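Local coordinates for protein TarM (Staphylococcus aureus subsp. aureus 21178, PDB 4X7R) that belongs to the group 1 glycosyltransferases of the GT-B fold and binds uridine-5'-diphosphate and a sulfated glycan, at residues A[71-76]-A[207-212]; A[39-44]-A[228-233]; A[439-444]-A[450-455]. The protein carries 1 engineered substitution. All blocks are in the same frame, centred on the assembly; numbering follows the deposited sequence.

Contact 1 (A[71-76]-A[207-212]); sequences EYFKQI and CVYYLE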
loop_
_atom_site.group_PDB
_atom_site.type_symbol
_atom_site.label_atom_id
_atom_site.label_comp_id
_atom_site.label_asym_id
_atom_site.label_seq_id
_atom_site.Cartn_x
_atom_site.Cartn_y
_atom_site.Cartn_z
ATOM N N GLU A 71 -2.490 10.133 15.210
ATOM C CA GLU A 71 -1.578 9.752 16.309
ATOM C C GLU A 71 -0.928 10.952 16.972
ATOM O O GLU A 71 -0.772 10.950 18.180
ATOM C CB GLU A 71 -0.488 8.768 15.825
ATOM C CG GLU A 71 -1.046 7.401 15.468
ATOM C CD GLU A 71 -1.558 6.556 16.620
ATOM O OE1 GLU A 71 -0.944 6.596 17.712
ATOM O OE2 GLU A 71 -2.562 5.835 16.423
ATOM N N TYR A 72 -0.553 11.966 16.186
ATOM C CA TYR A 72 0.060 13.200 16.673
ATOM C C TYR A 72 -0.892 13.928 17.650
ATOM O O TYR A 72 -0.467 14.314 18.737
ATOM C CB TYR A 72 0.404 14.095 15.474
ATOM C CG TYR A 72 0.804 15.513 15.826
ATOM C CD1 TYR A 72 2.075 15.797 16.326
ATOM C CD2 TYR A 72 -0.067 16.576 15.612
ATOM C CE1 TYR A 72 2.442 17.102 16.670
ATOM C CE2 TYR A 72 0.298 17.884 15.922
ATOM C CZ TYR A 72 1.556 18.146 16.446
ATOM O OH TYR A 72 1.921 19.435 16.747
ATOM N N PHE A 73 -2.178 14.125 17.260
ATOM C CA PHE A 73 -3.118 14.818 18.141
ATOM C C PHE A 73 -3.577 13.926 19.286
ATOM O O PHE A 73 -3.880 14.433 20.360
ATOM C CB PHE A 73 -4.320 15.353 17.347
ATOM C CG PHE A 73 -3.945 16.410 16.337
ATOM C CD1 PHE A 73 -3.529 17.672 16.751
ATOM C CD2 PHE A 73 -3.970 16.133 14.978
ATOM C CE1 PHE A 73 -3.204 18.657 15.817
ATOM C CE2 PHE A 73 -3.626 17.110 14.046
ATOM C CZ PHE A 73 -3.248 18.366 14.472
ATOM N N LYS A 74 -3.625 12.589 19.057
ATOM C CA LYS A 74 -4.001 11.613 20.079
ATOM C C LYS A 74 -2.961 11.628 21.204
ATOM O O LYS A 74 -3.334 11.615 22.369
ATOM C CB LYS A 74 -4.121 10.214 19.453
ATOM C CG LYS A 74 -4.540 9.094 20.403
ATOM C CD LYS A 74 -4.772 7.844 19.581
ATOM C CE LYS A 74 -5.143 6.655 20.415
ATOM N NZ LYS A 74 -5.851 5.637 19.597
ATOM N N GLN A 75 -1.660 11.676 20.843
ATOM C CA GLN A 75 -0.532 11.719 21.773
ATOM C C GLN A 75 -0.547 12.986 22.600
ATOM O O GLN A 75 -0.324 12.901 23.800
ATOM C CB GLN A 75 0.785 11.540 21.037
ATOM C CG GLN A 75 1.102 10.078 20.706
ATOM C CD GLN A 75 2.142 9.877 19.604
ATOM O OE1 GLN A 75 2.777 10.818 19.090
ATOM N NE2 GLN A 75 2.317 8.625 19.200
ATOM N N ILE A 76 -0.882 14.147 22.003
ATOM C CA ILE A 76 -1.020 15.427 22.731
ATOM C C ILE A 76 -2.173 15.292 23.737
ATOM O O ILE A 76 -2.013 15.627 24.897
ATOM C CB ILE A 76 -1.212 16.630 21.760
ATOM C CG1 ILE A 76 0.078 16.879 20.940
ATOM C CG2 ILE A 76 -1.607 17.906 22.514
ATOM C CD1 ILE A 76 -0.172 17.554 19.567
ATOM N N CYS A 207 -4.491 18.095 7.404
ATOM C CA CYS A 207 -3.221 17.471 6.982
ATOM C C CYS A 207 -2.164 18.454 6.565
ATOM O O CYS A 207 -1.007 18.262 6.902
ATOM C CB CYS A 207 -3.472 16.417 5.920
ATOM S SG CYS A 207 -4.412 15.007 6.538
ATOM N N VAL A 208 -2.565 19.562 5.931
ATOM C CA VAL A 208 -1.626 20.625 5.554
ATOM C C VAL A 208 -1.066 21.286 6.825
ATOM O O VAL A 208 0.145 21.484 6.929
ATOM C CB VAL A 208 -2.270 21.642 4.575
ATOM C CG1 VAL A 208 -1.467 22.946 4.510
ATOM C CG2 VAL A 208 -2.439 21.023 3.190
ATOM N N TYR A 209 -1.948 21.588 7.808
ATOM C CA TYR A 209 -1.532 22.181 9.081
ATOM C C TYR A 209 -0.540 21.253 9.768
ATOM O O TYR A 209 0.514 21.703 10.211
ATOM C CB TYR A 209 -2.754 22.430 9.982
ATOM C CG TYR A 209 -2.405 22.772 11.419
ATOM C CD1 TYR A 209 -2.022 24.065 11.779
ATOM C CD2 TYR A 209 -2.531 21.823 12.436
ATOM C CE1 TYR A 209 -1.750 24.395 13.111
ATOM C CE2 TYR A 209 -2.225 22.132 13.761
ATOM C CZ TYR A 209 -1.846 23.421 14.096
ATOM O OH TYR A 209 -1.525 23.696 15.406
ATOM N N TYR A 210 -0.889 19.964 9.849
ATOM C CA TYR A 210 -0.089 18.921 10.487
ATOM C C TYR A 210 1.350 18.873 9.952
ATOM O O TYR A 210 2.295 18.892 10.745
ATOM C CB TYR A 210 -0.803 17.556 10.358
ATOM C CG TYR A 210 0.085 16.378 10.695
ATOM C CD1 TYR A 210 0.640 16.237 11.965
ATOM C CD2 TYR A 210 0.338 15.381 9.756
ATOM C CE1 TYR A 210 1.448 15.154 12.287
ATOM C CE2 TYR A 210 1.140 14.283 10.074
ATOM C CZ TYR A 210 1.684 14.175 11.343
ATOM O OH TYR A 210 2.432 13.092 11.696
ATOM N N LEU A 211 1.510 18.870 8.604
ATOM C CA LEU A 211 2.819 18.876 7.940
ATOM C C LEU A 211 3.616 20.132 8.261
ATOM O O LEU A 211 4.828 20.061 8.343
ATOM C CB LEU A 211 2.672 18.737 6.419
ATOM C CG LEU A 211 2.158 17.389 5.917
ATOM C CD1 LEU A 211 1.877 17.454 4.419
ATOM C CD2 LEU A 211 3.155 16.254 6.252
ATOM N N GLU A 212 2.941 21.282 8.415
ATOM C CA GLU A 212 3.602 22.551 8.747
ATOM C C GLU A 212 4.082 22.522 10.203
ATOM O O GLU A 212 5.112 23.110 10.508
ATOM C CB GLU A 212 2.660 23.736 8.502
ATOM C CG GLU A 212 2.386 23.978 7.029
ATOM C CD GLU A 212 1.185 24.843 6.709
ATOM O OE1 GLU A 212 0.358 25.104 7.614
ATOM O OE2 GLU A 212 1.048 25.228 5.529
#
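Tyr-209 is the first residue of 207-212 to reach the 71-76 helix, where it meets Phe-73. The two rings approach rim to rim, Tyr-209 CE2 lying 4.0 Å from Phe-73 CZ and each atom close to the plane of the ring it touches, so they do not stack. One residue on, Tyr-210 presents the CD1-CE1 side of its ring to Tyr-72. Here Tyr-210 CE1 presses against Tyr-72 CB at 3.5 Å, and Tyr-210 CD1 comes within 3.7 Å of Tyr-72 CD2. These rings form an oblique pair with planes 51° apart and centroids separated by 5.4 Å. Tyr-72 and Tyr-210 both carry CG anti to the backbone N (chi1 169° and 166°), and the two side chains slide past each other in opposite directions. On its own helix, Tyr-72 puts CD2 above the centre of the Phe-73 ring, and Ile-76 CD1 lies over one face of Tyr-72, toward its rim. No hydrogen bond crosses the contact, which is apolar packing between aromatic side chains. It pairs helices 69-78 and 203-214, which flank in the chain the antiparallel sheet running from 99-103 to 198-200; Phe-73 also reaches Tyr-176 and Ile-177 on strand 175-182, and Tyr-209 meets Phe-200.

Contact 2 (A[39-44]-A[228-233]); sequences VTFDYK and PGSFPK. With SUS (2-deoxy-3,6-di-O-sulfo-2-(sulfoamino)-alpha-D-glucopyranose), chain C.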
loop_
_atom_site.group_PDB
_atom_site.type_symbol
_atom_site.label_atom_id
_atom_site.label_comp_id
_atom_site.label_asym_id
_atom_site.label_seq_id
_atom_site.Cartn_x
_atom_site.Cartn_y
_atom_site.Cartn_z
ATOM N N VAL A 39 5.261 9.434 6.714
ATOM C CA VAL A 39 4.108 10.220 7.205
ATOM C C VAL A 39 2.844 9.623 6.574
ATOM O O VAL A 39 2.769 9.532 5.349
ATOM C CB VAL A 39 4.224 11.729 6.887
ATOM C CG1 VAL A 39 3.053 12.513 7.503
ATOM C CG2 VAL A 39 5.580 12.290 7.333
ATOM N N THR A 40 1.879 9.190 7.409
ATOM C CA THR A 40 0.590 8.640 6.978
ATOM C C THR A 40 -0.552 9.559 7.422
ATOM O O THR A 40 -0.356 10.397 8.306
ATOM C CB THR A 40 0.409 7.183 7.396
ATOM O OG1 THR A 40 0.362 7.097 8.828
ATOM C CG2 THR A 40 1.482 6.268 6.810
ATOM N N PHE A 41 -1.741 9.414 6.787
ATOM C CA PHE A 41 -2.884 10.286 7.032
ATOM C C PHE A 41 -4.172 9.551 7.379
ATOM O O PHE A 41 -5.152 10.196 7.701
ATOM C CB PHE A 41 -3.086 11.254 5.825
ATOM C CG PHE A 41 -1.833 12.036 5.472
ATOM C CD1 PHE A 41 -1.477 13.173 6.190
ATOM C CD2 PHE A 41 -1.008 11.627 4.420
ATOM C CE1 PHE A 41 -0.305 13.884 5.882
ATOM C CE2 PHE A 41 0.164 12.328 4.119
ATOM C CZ PHE A 41 0.516 13.450 4.857
ATOM N N ASP A 42 -4.176 8.220 7.368
ATOM C CA ASP A 42 -5.393 7.492 7.697
ATOM C C ASP A 42 -5.554 7.335 9.215
ATOM O O ASP A 42 -4.616 7.550 9.997
ATOM C CB ASP A 42 -5.356 6.085 7.052
ATOM C CG ASP A 42 -4.276 5.211 7.657
ATOM O OD1 ASP A 42 -3.153 5.717 7.870
ATOM O OD2 ASP A 42 -4.545 4.015 7.896
ATOM N N TYR A 43 -6.723 6.841 9.596
ATOM C CA TYR A 43 -7.074 6.570 10.965
ATOM C C TYR A 43 -7.127 5.065 11.161
ATOM O O TYR A 43 -7.843 4.363 10.447
ATOM C CB TYR A 43 -8.458 7.197 11.316
ATOM C CG TYR A 43 -8.853 6.846 12.733
ATOM C CD1 TYR A 43 -8.261 7.486 13.819
ATOM C CD2 TYR A 43 -9.727 5.791 12.990
ATOM C CE1 TYR A 43 -8.583 7.131 15.126
ATOM C CE2 TYR A 43 -10.039 5.410 14.290
ATOM C CZ TYR A 43 -9.478 6.091 15.356
ATOM O OH TYR A 43 -9.754 5.681 16.634
ATOM N N LYS A 44 -6.395 4.575 12.141
ATOM C CA LYS A 44 -6.463 3.177 12.573
ATOM C C LYS A 44 -6.527 3.232 14.092
ATOM O O LYS A 44 -5.871 4.079 14.695
ATOM C CB LYS A 44 -5.225 2.362 12.142
ATOM C CG LYS A 44 -5.237 1.942 10.681
ATOM C CD LYS A 44 -4.155 0.882 10.408
ATOM C CE LYS A 44 -4.170 0.432 8.956
ATOM N NZ LYS A 44 -3.532 1.430 8.058
ATOM N N PRO A 228 0.183 9.096 -4.665
ATOM C CA PRO A 228 -0.239 10.176 -5.594
ATOM C C PRO A 228 -1.421 11.021 -5.129
ATOM O O PRO A 228 -1.432 12.243 -5.333
ATOM C CB PRO A 228 -0.524 9.431 -6.906
ATOM C CG PRO A 228 -0.783 7.997 -6.502
ATOM C CD PRO A 228 0.110 7.762 -5.308
ATOM N N GLY A 229 -2.412 10.377 -4.508
ATOM C CA GLY A 229 -3.580 11.088 -4.005
ATOM C C GLY A 229 -3.228 12.007 -2.844
ATOM O O GLY A 229 -3.989 12.931 -2.535
ATOM N N SER A 230 -2.047 11.772 -2.203
ATOM C CA SER A 230 -1.552 12.597 -1.096
ATOM C C SER A 230 -0.808 13.848 -1.539
ATOM O O SER A 230 -0.499 14.682 -0.692
ATOM C CB SER A 230 -0.656 11.781 -0.165
ATOM O OG SER A 230 -1.514 11.103 0.737
ATOM N N PHE A 231 -0.517 13.988 -2.852
ATOM C CA PHE A 231 0.242 15.135 -3.367
ATOM C C PHE A 231 -0.291 16.500 -2.928
ATOM O O PHE A 231 0.549 17.301 -2.505
ATOM C CB PHE A 231 0.474 15.057 -4.885
ATOM C CG PHE A 231 1.350 16.146 -5.451
ATOM C CD1 PHE A 231 2.733 16.017 -5.455
ATOM C CD2 PHE A 231 0.789 17.282 -6.035
ATOM C CE1 PHE A 231 3.536 17.006 -6.028
ATOM C CE2 PHE A 231 1.595 18.272 -6.602
ATOM C CZ PHE A 231 2.959 18.134 -6.583
ATOM N N PRO A 232 -1.627 16.785 -2.968
ATOM C CA PRO A 232 -2.114 18.103 -2.479
ATOM C C PRO A 232 -1.755 18.443 -1.033
ATOM O O PRO A 232 -1.552 19.611 -0.748
ATOM C CB PRO A 232 -3.639 18.027 -2.669
ATOM C CG PRO A 232 -3.830 16.981 -3.766
ATOM C CD PRO A 232 -2.757 15.961 -3.471
ATOM N N LYS A 233 -1.628 17.447 -0.138
ATOM C CA LYS A 233 -1.219 17.711 1.263
ATOM C C LYS A 233 0.143 18.350 1.323
ATOM O O LYS A 233 0.298 19.357 2.022
ATOM C CB LYS A 233 -1.277 16.456 2.135
ATOM C CG LYS A 233 -2.677 15.872 2.195
ATOM C CD LYS A 233 -2.667 14.500 2.776
ATOM C CE LYS A 233 -4.073 14.033 3.018
ATOM N NZ LYS A 233 -4.567 13.201 1.897
HETATM N N2 SUS C . -7.064 10.482 1.610
HETATM C C1 SUS C . -9.033 9.071 1.167
HETATM S S1 SUS C . -6.730 10.601 3.337
HETATM C C2 SUS C . -7.521 9.117 1.292
HETATM S S2 SUS C . -9.192 3.546 0.505
HETATM C C3 SUS C . -6.866 8.593 -0.004
HETATM O O3 SUS C . -5.432 8.529 0.138
HETATM S S3 SUS C . -4.569 9.457 -0.715
HETATM C C4 SUS C . -7.412 7.223 -0.432
HETATM O O4 SUS C . -6.903 7.004 -1.733
HETATM C C5 SUS C . -8.982 7.236 -0.431
HETATM O O5 SUS C . -9.464 7.719 0.858
HETATM C C6 SUS C . -9.614 5.853 -0.568
HETATM O O6 SUS C . -9.136 5.064 0.506
HETATM O O1S SUS C . -5.519 9.733 3.670
HETATM O O2S SUS C . -6.469 12.072 3.624
HETATM O O3S SUS C . -7.930 10.112 4.147
HETATM O O4S SUS C . -8.366 3.043 1.694
HETATM O O5S SUS C . -10.654 3.110 0.628
HETATM O O6S SUS C . -8.591 2.999 -0.794
HETATM O O7S SUS C . -4.924 9.185 -2.164
HETATM O O8S SUS C . -3.079 9.184 -0.503
HETATM O O9S SUS C . -4.868 10.914 -0.381
#
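Phe-41 and Ser-230 bring the two backbones closest, with CA atoms 8.6 Å apart. Phe-41 follows directly on strand segment 39-40, where the chain leaves the extended path, while 228-230 has helical backbone angles without the regular hydrogen bonds, and Lys-233 lies in the helix that follows. The gap is filled by side chains. Lys-233 sets its CD methylene over one face of the Phe-41 ring in a CH-pi contact, CD standing 3.6 Å from the ring centroid and 6° off the normal. Past CD the chain bends (chi4 96°), carrying NZ to the glycan: NZ donates a 2.8 Å hydrogen bond to O2S on the N-sulfo group of SUS and forms a salt bridge with O3S of a bound IDS. Ser-230 OG lies 2.8 Å from SUS O8S on the 3-O-sulfo group, and is also 3.8 Å from Phe-41 CD2. Gly-229, lacking a side chain, lets SUS O7S approach its CA to 3.0 Å. Together the four residues line part of the glycan pocket, and His-9 also hydrogen-bonds to SUS. The contact lies at the C-terminal end of strand 36-40 in the N-terminal parallel sheet; Phe-41 packs on Met-7 of strand 3-7, and Cys-207 of helix 203-214 touches both Phe-41 and Lys-233.

Contact 3 (A[439-444]-A[450-455]); sequences YLIENH and ADKILQ
Lys-452 and Tyr-439 bury the most surface here, with Ile-441 third. The lysine crosses the tyrosine at about a right angle and sets CD squarely over the ring: CD is 3.6 Å from the centroid of Tyr-439 and only 1° off the ring normal, a CH-pi contact. Nearer the helix, Lys-452 CB touches Tyr-439 CD2, again at 3.6 Å. Bends at chi2 (-70°) and again at chi4 curl the chain, placing CD over the ring while NZ turns toward the strand. Ile-441, two residues along the strand and pointing the same way, adds its CD1 methyl at 3.5 Å from Lys-452 CG. The lysine is thus held in apolar contact by two side chains of one strand face. The strand 439-441 and the helix 450-455 run nearly antiparallel, at 163°, with axes 9.9 Å apart, as expected of an edge strand of the C-terminal parallel sheet and the helix that follows it. Phe-466 adds an edge-to-face ring to Tyr-439, and Ile-441 also meets Val-420 and Phe-422 on the neighbouring strand. One water bridges the backbone carbonyl of Leu-440 and the lysine ammonium, donating to Leu-440 O and accepting from Lys-452 NZ, each at 2.9 Å. Lysine therefore serves the contact in two ways: its methylenes extend the apolar cover of the sheet, while the ammonium group is met by the bridging water and, weakly, by Asp-448, which probably lets the charge be accommodated at the partly exposed edge.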
loop_
_atom_site.group_PDB
_atom_site.type_symbol
_atom_site.label_atom_id
_atom_site.label_comp_id
_atom_site.label_asym_id
_atom_site.label_seq_id
_atom_site.Cartn_x
_atom_site.Cartn_y
_atom_site.Cartn_z
ATOM N N TYR A 439 13.143 -13.732 -20.924
ATOM C CA TYR A 439 12.430 -13.481 -22.173
ATOM C C TYR A 439 11.451 -12.328 -22.073
ATOM O O TYR A 439 10.703 -12.223 -21.085
ATOM C CB TYR A 439 11.696 -14.744 -22.665
ATOM C CG TYR A 439 12.596 -15.886 -23.094
ATOM C CD1 TYR A 439 13.422 -15.772 -24.211
ATOM C CD2 TYR A 439 12.558 -17.113 -22.436
ATOM C CE1 TYR A 439 14.235 -16.832 -24.624
ATOM C CE2 TYR A 439 13.342 -18.190 -22.860
ATOM C CZ TYR A 439 14.191 -18.039 -23.942
ATOM O OH TYR A 439 14.981 -19.095 -24.332
ATOM N N LEU A 440 11.464 -11.466 -23.111
ATOM C CA LEU A 440 10.543 -10.346 -23.305
ATOM C C LEU A 440 9.548 -10.803 -24.351
ATOM O O LEU A 440 9.920 -11.069 -25.504
ATOM C CB LEU A 440 11.267 -9.077 -23.782
ATOM C CG LEU A 440 12.003 -8.291 -22.711
ATOM C CD1 LEU A 440 12.881 -7.220 -23.340
ATOM C CD2 LEU A 440 11.025 -7.696 -21.677
ATOM N N ILE A 441 8.296 -10.975 -23.931
ATOM C CA ILE A 441 7.224 -11.466 -24.804
ATOM C C ILE A 441 6.388 -10.309 -25.336
ATOM O O ILE A 441 6.048 -9.394 -24.584
ATOM C CB ILE A 441 6.356 -12.521 -24.042
ATOM C CG1 ILE A 441 7.198 -13.683 -23.454
ATOM C CG2 ILE A 441 5.145 -13.023 -24.852
ATOM C CD1 ILE A 441 8.140 -14.427 -24.415
ATOM N N GLU A 442 6.043 -10.364 -26.626
ATOM C CA GLU A 442 5.175 -9.389 -27.271
ATOM C C GLU A 442 3.866 -9.380 -26.480
ATOM O O GLU A 442 3.322 -10.451 -26.201
ATOM C CB GLU A 442 4.938 -9.788 -28.735
ATOM C CG GLU A 442 4.338 -8.685 -29.587
ATOM C CD GLU A 442 3.755 -9.134 -30.913
ATOM O OE1 GLU A 442 3.853 -10.339 -31.245
ATOM O OE2 GLU A 442 3.186 -8.272 -31.619
ATOM N N ASN A 443 3.446 -8.188 -25.995
ATOM C CA ASN A 443 2.250 -7.997 -25.169
ATOM C C ASN A 443 1.006 -8.666 -25.760
ATOM O O ASN A 443 0.730 -8.503 -26.954
ATOM C CB ASN A 443 1.998 -6.512 -24.896
ATOM C CG ASN A 443 0.908 -6.270 -23.885
ATOM O OD1 ASN A 443 0.694 -7.059 -22.978
ATOM N ND2 ASN A 443 0.187 -5.177 -24.017
ATOM N N HIS A 444 0.284 -9.439 -24.908
ATOM C CA HIS A 444 -0.923 -10.240 -25.192
ATOM C C HIS A 444 -0.633 -11.609 -25.809
ATOM O O HIS A 444 -1.505 -12.477 -25.761
ATOM C CB HIS A 444 -1.979 -9.478 -26.021
ATOM C CG HIS A 444 -2.619 -8.340 -25.291
ATOM N ND1 HIS A 444 -2.234 -7.021 -25.519
ATOM C CD2 HIS A 444 -3.586 -8.358 -24.343
ATOM C CE1 HIS A 444 -2.982 -6.285 -24.710
ATOM N NE2 HIS A 444 -3.811 -7.043 -23.980
ATOM N N ALA A 450 3.674 -19.040 -23.380
ATOM C CA ALA A 450 3.526 -20.445 -22.995
ATOM C C ALA A 450 4.711 -21.260 -23.551
ATOM O O ALA A 450 5.270 -22.085 -22.829
ATOM C CB ALA A 450 2.208 -21.002 -23.516
ATOM N N ASP A 451 5.134 -20.960 -24.801
ATOM C CA ASP A 451 6.271 -21.595 -25.476
ATOM C C ASP A 451 7.590 -21.350 -24.743
ATOM O O ASP A 451 8.372 -22.287 -24.577
ATOM C CB ASP A 451 6.391 -21.110 -26.937
ATOM C CG ASP A 451 5.411 -21.735 -27.921
ATOM O OD1 ASP A 451 4.827 -22.802 -27.594
ATOM O OD2 ASP A 451 5.251 -21.177 -29.033
ATOM N N LYS A 452 7.829 -20.100 -24.295
ATOM C CA LYS A 452 9.065 -19.729 -23.595
ATOM C C LYS A 452 9.150 -20.308 -22.195
ATOM O O LYS A 452 10.241 -20.686 -21.767
ATOM C CB LYS A 452 9.324 -18.210 -23.626
ATOM C CG LYS A 452 9.481 -17.651 -25.050
ATOM C CD LYS A 452 10.755 -18.066 -25.775
ATOM C CE LYS A 452 10.692 -17.773 -27.259
ATOM N NZ LYS A 452 10.712 -16.316 -27.553
ATOM N N ILE A 453 8.002 -20.426 -21.503
ATOM C CA ILE A 453 7.913 -21.037 -20.176
ATOM C C ILE A 453 8.290 -22.518 -20.324
ATOM O O ILE A 453 9.132 -23.002 -19.564
ATOM C CB ILE A 453 6.511 -20.815 -19.537
ATOM C CG1 ILE A 453 6.371 -19.359 -19.030
ATOM C CG2 ILE A 453 6.226 -21.831 -18.404
ATOM C CD1 ILE A 453 4.935 -18.849 -18.931
ATOM N N LEU A 454 7.721 -23.202 -21.355
ATOM C CA LEU A 454 7.969 -24.612 -21.652
ATOM C C LEU A 454 9.436 -24.896 -21.958
ATOM O O LEU A 454 9.987 -25.829 -21.383
ATOM C CB LEU A 454 7.048 -25.122 -22.766
ATOM C CG LEU A 454 5.606 -25.394 -22.357
ATOM C CD1 LEU A 454 4.684 -25.326 -23.552
ATOM C CD2 LEU A 454 5.474 -26.722 -21.641
ATOM N N GLN A 455 10.082 -24.071 -22.812
ATOM C CA GLN A 455 11.513 -24.180 -23.131
ATOM C C GLN A 455 12.319 -24.074 -21.824
ATOM O O GLN A 455 13.134 -24.941 -21.531
ATOM C CB GLN A 455 11.967 -23.045 -24.079
ATOM C CG GLN A 455 11.482 -23.138 -25.522
ATOM C CD GLN A 455 11.849 -21.908 -26.333
ATOM O OE1 GLN A 455 12.957 -21.358 -26.236
ATOM N NE2 GLN A 455 10.928 -21.461 -27.179
HETATM O O HOH W 1 10.906 -13.676 -26.346
#

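Contacts 1 and 2 belong to one neighbourhood, their centres 12 Å apart and contact 1 nested along the chain within the loop that contact 2 closes. They share packing at helix 203-214, where Cys-207 SG lies 3.5 Å from Phe-41 CD1. Contact 3 is remote, about 36 Å from contact 1 and 22 Å from contact 2 between nearest atoms, in the C-terminal half of the GT-B fold. Contact 2 is buried; the other two are only partly so. Chemistry follows place: contact 1 joins two helices through aromatic side chains, with no hydrogen bond between them, whereas contacts 2 and 3 both lay a lysine over a ring, one ammonium meeting glycan sulfates and the other water.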